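Long-range contacts in thiosulfate sulfurtransferase TUM1 (Saccharomyces cerevisiae, PDB 3UTN), which accepts persulfide sulfur from NFS1 and transfers it to UBA4 in the pathway that 2-thiolates the wobble uridine of tRNAs: residues A[27-32]-A[144-149]; A[48-53]-A[75-80]; A[116-121]-A[129-134]; A[122-127]-A[248-253]. All coordinates share one frame; numbering follows the deposited sequence. Where two conformers were deposited one is given.

Contact 1 of 4, residues A[27-32]-A[144-149]; sequences FDLISP and LLNNFN
Backbone hydrogen bonds join D28, I30, L144 and N146. L144 N gives to D28 O over 2.7 Å, and I30 N gives to L144 O at the same length. A third bond, N146 N to I30 O, is modelled very short. Between them L29 CA turns its hydrogen to L144 O at 3.2 Å, a CA-H...O contact, and L145 CA makes the matching one to I30 O.

The apolar contacts divide between two faces. On one, L29 and L144 lie side by side with CD2 meeting CD2 at 3.6 Å, and the F27 ring comes up obliquely, CD1 3.5 Å from L144 CB; its CG sits between the backbone N and the carbonyl carbon (chi1 63°), which lays the ring alongside L144. L29 CD1 also touches N146 ND2 at 3.6 Å, while the amide bonds to N124 and Y250. On the other face I30 CG2 and L145 CD1 meet at 4.0 Å.

Past the strands, P32 CD nears N146 O, the carbonyl of the cis peptide bond to N147, at 3.4 Å. S31 and N147 each N-cap a helix, through A34 N and Q150 N. Parallel register between edge strand 28-30 and strand 141-145 is typical of the five-stranded rhodanese sheet, order 1-5-4-2-3.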
# COMPACT_ATOMS: atom_id res chain seq x y z
N PHE A 27 -8.86 2.07 -6.00
CA PHE A 27 -8.65 0.80 -6.66
C PHE A 27 -9.54 -0.22 -6.01
O PHE A 27 -9.94 -0.06 -4.86
CB PHE A 27 -7.18 0.38 -6.58
CG PHE A 27 -6.69 0.13 -5.19
CD1 PHE A 27 -6.75 -1.13 -4.64
CD2 PHE A 27 -6.17 1.17 -4.44
CE1 PHE A 27 -6.29 -1.36 -3.35
CE2 PHE A 27 -5.71 0.95 -3.16
CZ PHE A 27 -5.76 -0.32 -2.62
N ASP A 28 -9.86 -1.25 -6.76
CA ASP A 28 -10.63 -2.35 -6.23
C ASP A 28 -9.69 -3.50 -6.07
O ASP A 28 -8.77 -3.67 -6.86
CB ASP A 28 -11.75 -2.74 -7.19
CG ASP A 28 -12.86 -1.72 -7.25
OD1 ASP A 28 -12.87 -0.81 -6.40
OD2 ASP A 28 -13.73 -1.82 -8.14
N LEU A 29 -9.94 -4.31 -5.05
CA LEU A 29 -9.30 -5.59 -5.00
C LEU A 29 -9.85 -6.38 -6.15
O LEU A 29 -10.99 -6.17 -6.58
CB LEU A 29 -9.60 -6.32 -3.70
CG LEU A 29 -9.13 -5.70 -2.38
CD1 LEU A 29 -8.81 -6.85 -1.45
CD2 LEU A 29 -7.92 -4.81 -2.56
N ILE A 30 -9.04 -7.27 -6.68
CA ILE A 30 -9.53 -8.17 -7.68
C ILE A 30 -8.90 -9.51 -7.37
O ILE A 30 -7.70 -9.61 -7.12
CB ILE A 30 -9.23 -7.67 -9.11
CG1 ILE A 30 -10.03 -8.47 -10.13
CG2 ILE A 30 -7.74 -7.68 -9.40
CD1 ILE A 30 -10.02 -7.86 -11.51
N SER A 31 -9.75 -10.53 -7.33
CA SER A 31 -9.28 -11.87 -7.12
C SER A 31 -8.66 -12.33 -8.43
O SER A 31 -8.93 -11.76 -9.48
CB SER A 31 -10.44 -12.78 -6.75
OG SER A 31 -11.29 -12.92 -7.86
N PRO A 32 -7.82 -13.37 -8.37
CA PRO A 32 -7.31 -13.95 -9.59
C PRO A 32 -8.42 -14.33 -10.56
O PRO A 32 -8.32 -14.02 -11.75
CB PRO A 32 -6.58 -15.19 -9.10
CG PRO A 32 -6.08 -14.79 -7.76
CD PRO A 32 -7.18 -13.95 -7.18
N LEU A 144 -6.18 -4.10 -7.34
CA LEU A 144 -5.15 -4.70 -6.59
C LEU A 144 -5.48 -6.15 -6.68
O LEU A 144 -6.51 -6.59 -6.18
CB LEU A 144 -5.22 -4.24 -5.15
CG LEU A 144 -4.18 -4.89 -4.26
CD1 LEU A 144 -2.81 -4.56 -4.81
CD2 LEU A 144 -4.35 -4.40 -2.84
N LEU A 145 -4.62 -6.89 -7.36
CA LEU A 145 -4.82 -8.31 -7.44
C LEU A 145 -4.72 -8.83 -6.03
O LEU A 145 -3.77 -8.51 -5.31
CB LEU A 145 -3.79 -8.98 -8.33
CG LEU A 145 -4.01 -10.49 -8.43
CD1 LEU A 145 -5.26 -10.82 -9.23
CD2 LEU A 145 -2.79 -11.12 -9.06
N ASN A 146 -5.70 -9.61 -5.65
CA ASN A 146 -5.72 -10.16 -4.33
C ASN A 146 -5.69 -11.68 -4.32
O ASN A 146 -6.72 -12.33 -4.28
CB ASN A 146 -6.93 -9.65 -3.56
CG ASN A 146 -6.87 -10.06 -2.12
OD1 ASN A 146 -5.79 -10.15 -1.54
ND2 ASN A 146 -8.04 -10.34 -1.54
N ASN A 147 -4.50 -12.26 -4.38
CA ASN A 147 -3.27 -11.54 -4.63
C ASN A 147 -2.47 -12.44 -5.53
O ASN A 147 -2.94 -13.51 -5.93
CB ASN A 147 -2.52 -11.23 -3.34
CG ASN A 147 -2.22 -12.47 -2.51
OD1 ASN A 147 -2.37 -13.60 -2.98
ND2 ASN A 147 -1.80 -12.27 -1.28
N PHE A 148 -1.26 -12.02 -5.84
CA PHE A 148 -0.43 -12.79 -6.73
C PHE A 148 -0.06 -14.14 -6.14
O PHE A 148 0.11 -15.09 -6.88
CB PHE A 148 0.82 -12.01 -7.08
CG PHE A 148 1.57 -12.57 -8.24
CD1 PHE A 148 0.90 -12.99 -9.38
CD2 PHE A 148 2.95 -12.65 -8.20
CE1 PHE A 148 1.60 -13.49 -10.46
CE2 PHE A 148 3.65 -13.14 -9.28
CZ PHE A 148 2.98 -13.56 -10.41
N ASN A 149 0.05 -14.21 -4.82
CA ASN A 149 0.30 -15.48 -4.15
C ASN A 149 -0.75 -16.50 -4.54
O ASN A 149 -0.43 -17.60 -4.96
CB ASN A 149 0.28 -15.32 -2.63
CG ASN A 149 1.53 -14.64 -2.10
OD1 ASN A 149 2.50 -14.44 -2.84
ND2 ASN A 149 1.52 -14.30 -0.83

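Contact 2 of 4, residues A[48-53]-A[75-80]; sequences VPVDAT and NSIFFD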
# COMPACT_ATOMS: atom_id res chain seq x y z
N VAL A 48 -3.26 -4.03 -17.74
CA VAL A 48 -1.85 -4.03 -17.50
C VAL A 48 -1.70 -4.44 -16.06
O VAL A 48 -1.96 -3.66 -15.16
CB VAL A 48 -1.23 -2.65 -17.75
CG1 VAL A 48 0.26 -2.69 -17.43
CG2 VAL A 48 -1.46 -2.23 -19.19
N PRO A 49 -1.32 -5.71 -15.85
CA PRO A 49 -0.98 -6.11 -14.52
C PRO A 49 0.25 -5.33 -14.15
O PRO A 49 1.07 -5.01 -15.00
CB PRO A 49 -0.65 -7.59 -14.67
CG PRO A 49 -1.36 -8.01 -15.91
CD PRO A 49 -1.21 -6.82 -16.80
N VAL A 50 0.34 -4.98 -12.88
CA VAL A 50 1.40 -4.14 -12.44
C VAL A 50 2.02 -4.90 -11.30
O VAL A 50 1.43 -5.04 -10.25
CB VAL A 50 0.88 -2.78 -11.97
CG1 VAL A 50 2.03 -1.92 -11.48
CG2 VAL A 50 0.15 -2.09 -13.11
N ASP A 51 3.21 -5.41 -11.55
CA ASP A 51 3.98 -6.02 -10.52
C ASP A 51 4.64 -4.90 -9.73
O ASP A 51 5.51 -4.19 -10.23
CB ASP A 51 5.02 -6.95 -11.12
CG ASP A 51 5.83 -7.67 -10.08
OD1 ASP A 51 5.57 -7.47 -8.88
OD2 ASP A 51 6.73 -8.44 -10.47
N ALA A 52 4.18 -4.73 -8.50
CA ALA A 52 4.69 -3.70 -7.63
C ALA A 52 5.57 -4.34 -6.58
O ALA A 52 5.82 -3.76 -5.52
CB ALA A 52 3.55 -2.96 -6.98
N THR A 53 6.05 -5.53 -6.89
CA THR A 53 6.84 -6.28 -5.95
C THR A 53 7.95 -5.41 -5.45
O THR A 53 8.66 -4.76 -6.20
CB THR A 53 7.40 -7.56 -6.55
OG1 THR A 53 6.31 -8.43 -6.86
CG2 THR A 53 8.30 -8.25 -5.56
N ASN A 75 1.72 -9.61 -19.53
CA ASN A 75 1.57 -8.21 -19.90
C ASN A 75 1.83 -7.28 -18.74
O ASN A 75 1.49 -6.10 -18.79
CB ASN A 75 0.18 -7.95 -20.48
CG ASN A 75 -0.21 -8.99 -21.50
OD1 ASN A 75 0.60 -9.40 -22.33
ND2 ASN A 75 -1.46 -9.44 -21.45
N SER A 76 2.45 -7.81 -17.69
CA SER A 76 2.77 -7.04 -16.51
C SER A 76 3.77 -5.95 -16.83
O SER A 76 4.64 -6.12 -17.66
CB SER A 76 3.38 -7.91 -15.43
OG SER A 76 2.39 -8.68 -14.79
N ILE A 77 3.62 -4.83 -16.15
CA ILE A 77 4.68 -3.89 -16.07
C ILE A 77 5.18 -4.07 -14.67
O ILE A 77 4.49 -4.62 -13.79
CB ILE A 77 4.23 -2.45 -16.29
CG1 ILE A 77 3.18 -2.05 -15.24
CG2 ILE A 77 3.73 -2.27 -17.71
CD1 ILE A 77 2.80 -0.60 -15.28
N PHE A 78 6.40 -3.62 -14.45
CA PHE A 78 6.91 -3.59 -13.13
C PHE A 78 6.74 -2.17 -12.63
O PHE A 78 7.12 -1.22 -13.31
CB PHE A 78 8.37 -3.97 -13.13
CG PHE A 78 9.02 -3.82 -11.80
CD1 PHE A 78 8.68 -4.68 -10.76
CD2 PHE A 78 9.94 -2.81 -11.59
CE1 PHE A 78 9.27 -4.53 -9.52
CE2 PHE A 78 10.54 -2.67 -10.35
CZ PHE A 78 10.20 -3.53 -9.32
N PHE A 79 6.15 -2.04 -11.46
CA PHE A 79 6.00 -0.75 -10.82
C PHE A 79 7.06 -0.69 -9.76
O PHE A 79 6.98 -1.39 -8.75
CB PHE A 79 4.62 -0.63 -10.21
CG PHE A 79 4.34 0.72 -9.61
CD1 PHE A 79 4.83 1.04 -8.35
CD2 PHE A 79 3.57 1.65 -10.29
CE1 PHE A 79 4.56 2.28 -7.78
CE2 PHE A 79 3.30 2.89 -9.73
CZ PHE A 79 3.79 3.20 -8.47
N ASP A 80 8.05 0.14 -9.99
CA ASP A 80 9.13 0.27 -9.06
C ASP A 80 8.71 1.17 -7.91
O ASP A 80 8.74 2.39 -8.01
CB ASP A 80 10.37 0.83 -9.75
CG ASP A 80 11.61 0.64 -8.93
OD1 ASP A 80 11.50 0.66 -7.69
OD2 ASP A 80 12.69 0.48 -9.53
O HOH W 1 8.45 -2.25 -6.75
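V50 pairs with I77 and D51 with F78 in a parallel ladder that closes a beta-alpha-beta crossover, strand 47-51 to helix 63-69 to strand 77-78, at one edge of the first rhodanese sheet. I77 N gives to P49 O over 2.8 Å, D51 N to I77 O over 2.7 Å and F79 N to D51 O over 2.6 Å, the last nearly straight at 170°.

F78 illustrates the fit along its length. CB lies 4.1 Å from D51 O. With CG anti to the backbone N (chi1 174°), the ring is carried along the end of strand 47-51: CD1 passes D51 O at 3.3 Å, then CE1 brings the ring edge to T53 O at 3.4 Å, and CZ stays near that same oxygen. The D51 carboxylate plane stands perpendicular to the ring, and F67 and F166 meet the F78 ring from outside the two segments. V50 and I77 occupy the other face, pointing the same way.

D51 itself turns back on its own chain. Its OD1 accepts from T53 N, two residues on, in an Asx turn, with the N-H arriving over 2.8 Å from above the carboxylate plane, 40° out of it.

Contact 3 of 4, residues A[116-121]-A[129-134]; sequences LVVYDR and RCAWTL
V118 meets A131 and L134 in a purely apolar contact, and the flat groups stand at its margins. One face of the R129 guanidinium carries W132 CZ3, 3.4 Å above the plane and over its centre; R129 NH1 also makes a salt bridge with D307. The W132 ring has R129 O in plane at its edge, and on the strand the Y119 ring has V117 O at its edge in the same way.

Strand 115-119 and helix 127-136 are the first two elements of a beta-alpha-beta unit of the rhodanese sheet; the axes of 116-119 and 129-134 approach to 7.8 Å, with their directions 153° apart. V118 sets its two methyls on different residues of the helix. CG1, anti to the backbone N (chi1 -177°), reaches C130 SG at 3.4 Å. CG2 lies against A131 CA at 3.5 Å, and the modelled 3.2 Å between V118 CG2 and L134 CD1 is tighter than usual, its exact value doubtful.

One turn further along the helix L134 crosses L116 at about a right angle, CD2 to CD1 3.5 Å. Within the helix R129 O is gripped from opposite faces of its plane, by T133 N at 2.7 Å and by T133 OG1 at 2.6 Å.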
# COMPACT_ATOMS: atom_id res chain seq x y z
N LEU A 116 -5.16 -1.16 -14.55
CA LEU A 116 -3.96 -1.59 -13.89
C LEU A 116 -4.34 -2.57 -12.84
O LEU A 116 -5.21 -2.33 -12.02
CB LEU A 116 -3.20 -0.41 -13.30
CG LEU A 116 -2.78 0.61 -14.35
CD1 LEU A 116 -2.10 1.79 -13.68
CD2 LEU A 116 -1.87 0.01 -15.41
N VAL A 117 -3.72 -3.73 -12.90
CA VAL A 117 -3.99 -4.72 -11.90
C VAL A 117 -2.70 -4.94 -11.17
O VAL A 117 -1.77 -5.56 -11.66
CB VAL A 117 -4.56 -6.01 -12.49
CG1 VAL A 117 -4.78 -7.00 -11.36
CG2 VAL A 117 -5.87 -5.72 -13.23
N VAL A 118 -2.67 -4.41 -9.96
CA VAL A 118 -1.45 -4.37 -9.23
C VAL A 118 -1.34 -5.64 -8.44
O VAL A 118 -2.30 -6.14 -7.88
CB VAL A 118 -1.41 -3.19 -8.28
CG1 VAL A 118 -0.07 -3.15 -7.58
CG2 VAL A 118 -1.64 -1.91 -9.07
N TYR A 119 -0.13 -6.16 -8.39
CA TYR A 119 0.13 -7.28 -7.55
C TYR A 119 1.55 -7.16 -7.11
O TYR A 119 2.29 -6.30 -7.58
CB TYR A 119 -0.11 -8.58 -8.31
CG TYR A 119 0.79 -8.79 -9.50
CD1 TYR A 119 0.53 -8.18 -10.72
CD2 TYR A 119 1.91 -9.61 -9.39
CE1 TYR A 119 1.36 -8.39 -11.81
CE2 TYR A 119 2.73 -9.84 -10.47
CZ TYR A 119 2.45 -9.22 -11.67
OH TYR A 119 3.28 -9.46 -12.73
N ASP A 120 1.93 -8.01 -6.18
CA ASP A 120 3.32 -8.12 -5.83
C ASP A 120 3.56 -9.57 -5.51
O ASP A 120 2.61 -10.34 -5.37
CB ASP A 120 3.67 -7.17 -4.68
CG ASP A 120 2.91 -7.47 -3.42
OD1 ASP A 120 2.52 -8.63 -3.19
OD2 ASP A 120 2.73 -6.53 -2.63
N ARG A 121 4.82 -9.94 -5.40
CA ARG A 121 5.16 -11.33 -5.19
C ARG A 121 5.08 -11.72 -3.74
O ARG A 121 5.09 -12.90 -3.41
CB ARG A 121 6.54 -11.62 -5.73
CG ARG A 121 6.59 -11.41 -7.22
CD ARG A 121 7.97 -11.60 -7.78
NE ARG A 121 7.93 -11.32 -9.20
CZ ARG A 121 7.46 -12.16 -10.11
NH1 ARG A 121 6.98 -13.34 -9.75
NH2 ARG A 121 7.45 -11.81 -11.39
N ARG A 129 0.21 -0.40 -1.73
CA ARG A 129 0.86 0.88 -1.86
C ARG A 129 0.82 1.33 -3.31
O ARG A 129 0.48 2.46 -3.62
CB ARG A 129 2.31 0.79 -1.42
CG ARG A 129 3.12 2.02 -1.74
CD ARG A 129 2.79 3.10 -0.74
NE ARG A 129 3.37 4.37 -1.13
CZ ARG A 129 3.48 5.41 -0.31
NH1 ARG A 129 3.07 5.30 0.95
NH2 ARG A 129 4.01 6.54 -0.73
N CYS A 130 1.18 0.41 -4.19
CA CYS A 130 1.21 0.69 -5.60
C CYS A 130 -0.18 0.94 -6.17
O CYS A 130 -0.40 1.94 -6.85
CB CYS A 130 1.86 -0.45 -6.35
SG CYS A 130 1.65 -0.25 -8.11
N ALA A 131 -1.11 0.03 -5.91
CA ALA A 131 -2.48 0.19 -6.38
C ALA A 131 -3.00 1.53 -5.90
O ALA A 131 -3.60 2.31 -6.64
CB ALA A 131 -3.36 -0.93 -5.87
N TRP A 132 -2.73 1.80 -4.63
CA TRP A 132 -3.15 3.02 -4.02
C TRP A 132 -2.51 4.21 -4.66
O TRP A 132 -3.18 5.17 -4.97
CB TRP A 132 -2.84 2.93 -2.56
CG TRP A 132 -3.02 4.20 -1.81
CD1 TRP A 132 -4.20 4.76 -1.36
CD2 TRP A 132 -1.96 5.08 -1.36
NE1 TRP A 132 -3.95 5.92 -0.69
CE2 TRP A 132 -2.63 6.17 -0.64
CE3 TRP A 132 -0.59 5.09 -1.48
CZ2 TRP A 132 -1.92 7.20 -0.08
CZ3 TRP A 132 0.12 6.14 -0.89
CH2 TRP A 132 -0.54 7.17 -0.22
N THR A 133 -1.21 4.12 -4.91
CA THR A 133 -0.48 5.19 -5.59
C THR A 133 -1.09 5.47 -6.96
O THR A 133 -1.36 6.62 -7.30
CB THR A 133 1.00 4.83 -5.76
OG1 THR A 133 1.56 4.64 -4.46
CG2 THR A 133 1.76 5.95 -6.48
N LEU A 134 -1.31 4.42 -7.73
CA LEU A 134 -1.97 4.53 -9.02
C LEU A 134 -3.32 5.20 -8.86
O LEU A 134 -3.63 6.15 -9.57
CB LEU A 134 -2.15 3.15 -9.64
CG LEU A 134 -0.83 2.46 -9.98
CD1 LEU A 134 -1.11 1.02 -10.35
CD2 LEU A 134 -0.12 3.20 -11.10

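Contact 4 of 4, residues A[122-127]-A[248-253]; sequences VGNFSS and KTYPEA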
# COMPACT_ATOMS: atom_id res chain seq x y z
N VAL A 122 4.99 -10.72 -2.87
CA VAL A 122 4.99 -10.99 -1.44
C VAL A 122 3.60 -11.38 -0.99
O VAL A 122 3.41 -12.38 -0.30
CB VAL A 122 5.51 -9.79 -0.64
CG1 VAL A 122 5.42 -10.05 0.86
CG2 VAL A 122 6.95 -9.50 -1.04
N GLY A 123 2.62 -10.59 -1.42
CA GLY A 123 1.25 -10.83 -1.04
C GLY A 123 0.72 -9.61 -0.35
O GLY A 123 0.81 -9.49 0.87
N ASN A 124 0.21 -8.67 -1.13
CA ASN A 124 -0.38 -7.46 -0.58
C ASN A 124 0.56 -6.76 0.35
O ASN A 124 0.21 -6.37 1.46
CB ASN A 124 -1.68 -7.79 0.12
CG ASN A 124 -2.73 -8.18 -0.85
OD1 ASN A 124 -2.88 -7.53 -1.88
ND2 ASN A 124 -3.46 -9.24 -0.55
N PHE A 125 1.78 -6.63 -0.13
CA PHE A 125 2.82 -6.04 0.65
C PHE A 125 3.10 -4.65 0.12
O PHE A 125 2.89 -3.68 0.80
CB PHE A 125 4.05 -6.92 0.59
CG PHE A 125 5.16 -6.45 1.46
CD1 PHE A 125 6.34 -5.98 0.90
CD2 PHE A 125 5.04 -6.49 2.84
CE1 PHE A 125 7.38 -5.55 1.71
CE2 PHE A 125 6.08 -6.06 3.66
CZ PHE A 125 7.25 -5.59 3.09
N SER A 126 3.55 -4.58 -1.13
CA SER A 126 3.83 -3.30 -1.76
C SER A 126 2.77 -3.00 -2.80
O SER A 126 2.60 -1.86 -3.23
CB SER A 126 5.19 -3.35 -2.44
OG SER A 126 5.26 -4.49 -3.28
N SER A 127 2.06 -4.03 -3.22
CA SER A 127 1.05 -3.86 -4.24
C SER A 127 -0.05 -2.91 -3.77
O SER A 127 -0.48 -2.07 -4.55
CB SER A 127 0.48 -5.19 -4.71
OG SER A 127 -0.06 -5.92 -3.63
N LYS A 248 -1.52 -14.16 2.44
CA LYS A 248 -1.39 -12.70 2.47
C LYS A 248 -2.47 -12.01 1.65
O LYS A 248 -2.34 -10.84 1.30
CB LYS A 248 0.00 -12.25 2.02
CG LYS A 248 1.15 -12.90 2.77
CD LYS A 248 1.01 -12.67 4.27
CE LYS A 248 2.13 -13.35 5.04
NZ LYS A 248 1.82 -13.30 6.50
N THR A 249 -3.54 -12.73 1.34
CA THR A 249 -4.66 -12.10 0.67
C THR A 249 -5.36 -11.24 1.68
O THR A 249 -5.37 -11.53 2.88
CB THR A 249 -5.69 -13.10 0.14
OG1 THR A 249 -6.02 -14.04 1.17
CG2 THR A 249 -5.18 -13.81 -1.09
N TYR A 250 -5.95 -10.17 1.18
CA TYR A 250 -6.97 -9.50 1.93
C TYR A 250 -8.12 -10.46 1.99
O TYR A 250 -8.46 -11.08 0.98
CB TYR A 250 -7.42 -8.27 1.22
CG TYR A 250 -6.44 -7.16 1.32
CD1 TYR A 250 -6.29 -6.46 2.51
CD2 TYR A 250 -5.66 -6.81 0.23
CE1 TYR A 250 -5.38 -5.43 2.61
CE2 TYR A 250 -4.76 -5.77 0.32
CZ TYR A 250 -4.62 -5.09 1.51
OH TYR A 250 -3.73 -4.08 1.59
N PRO A 251 -8.71 -10.61 3.18
CA PRO A 251 -9.94 -11.36 3.28
C PRO A 251 -10.96 -10.74 2.36
O PRO A 251 -10.83 -9.57 1.98
CB PRO A 251 -10.35 -11.16 4.73
CG PRO A 251 -9.07 -10.94 5.44
CD PRO A 251 -8.22 -10.16 4.49
N GLU A 252 -11.96 -11.51 1.98
CA GLU A 252 -13.01 -11.01 1.12
C GLU A 252 -13.72 -9.86 1.79
O GLU A 252 -13.84 -9.82 3.01
CB GLU A 252 -13.99 -12.13 0.77
CG GLU A 252 -13.37 -13.19 -0.12
CD GLU A 252 -12.81 -12.59 -1.40
OE1 GLU A 252 -11.57 -12.57 -1.55
OE2 GLU A 252 -13.60 -12.12 -2.24
N ALA A 253 -14.17 -8.90 0.98
CA ALA A 253 -15.01 -7.82 1.47
C ALA A 253 -16.18 -8.44 2.21
O ALA A 253 -16.61 -9.56 1.91
CB ALA A 253 -15.49 -6.97 0.31
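V122 opens the contact through its carbonyl, whose O lies 3.8 Å from K248 CG and accepts a hydrogen bond from N149. At G123 the backbone takes a positive phi of 122°, and with no side chain here K248 CB comes to 3.6 Å from G123 CA and 3.1 Å from G123 O.

N124 carries the polar part. Its CG, anti to the carbonyl carbon (chi1 -70°), sends ND2 to K248 O over 2.7 Å, in the carbonyl plane and on a lone pair; ND2 also gives to N146 OD1, which helps to fix the rotation of the amide. The rest of that amide passes obliquely by the Y250 ring, CG to CE2 3.4 Å, the planes 45° apart. Y250 in turn bonds through OH to I290 O of helix 286-297, the helix that follows the catalytic C282.

This is a junction between the two rhodanese domains: 122-127 belongs to the loop after strand 115-119, topologically the counterpart of the C282 loop in the second domain, and 248-253 to a loop of that domain. D120 OD2 accepts hydrogen bonds from the backbone N of F125, S126 and S127, holding the first loop.

In the fold
Contacts 1, 2 and 3 all belong to the first rhodanese domain: contacts 1 and 2 close opposite edges of its sheet, their centres 13 Å apart, and contact 3 sets a helix on the strand between. Probable hydrogen bonds, V50 N to V117 O and L145 N to V118 O, each 2.5 Å, tie contacts 2 and 1 to contact 3. Contact 4 reaches across to the second domain and lies closest to contact 1, centres 7 Å apart; N146 OD1 to N124 ND2 and N146 ND2 to Y250 O, both 2.7 Å, join them. D120 OD2 of contact 3 probably accepts from S126 N of contact 4 at 2.6 Å. The Y250 side chain is about 11 Å from that of C282, the cysteine that carries the persulfide intermediate in catalysis, whereas contacts 1 to 3 lie away from the active site.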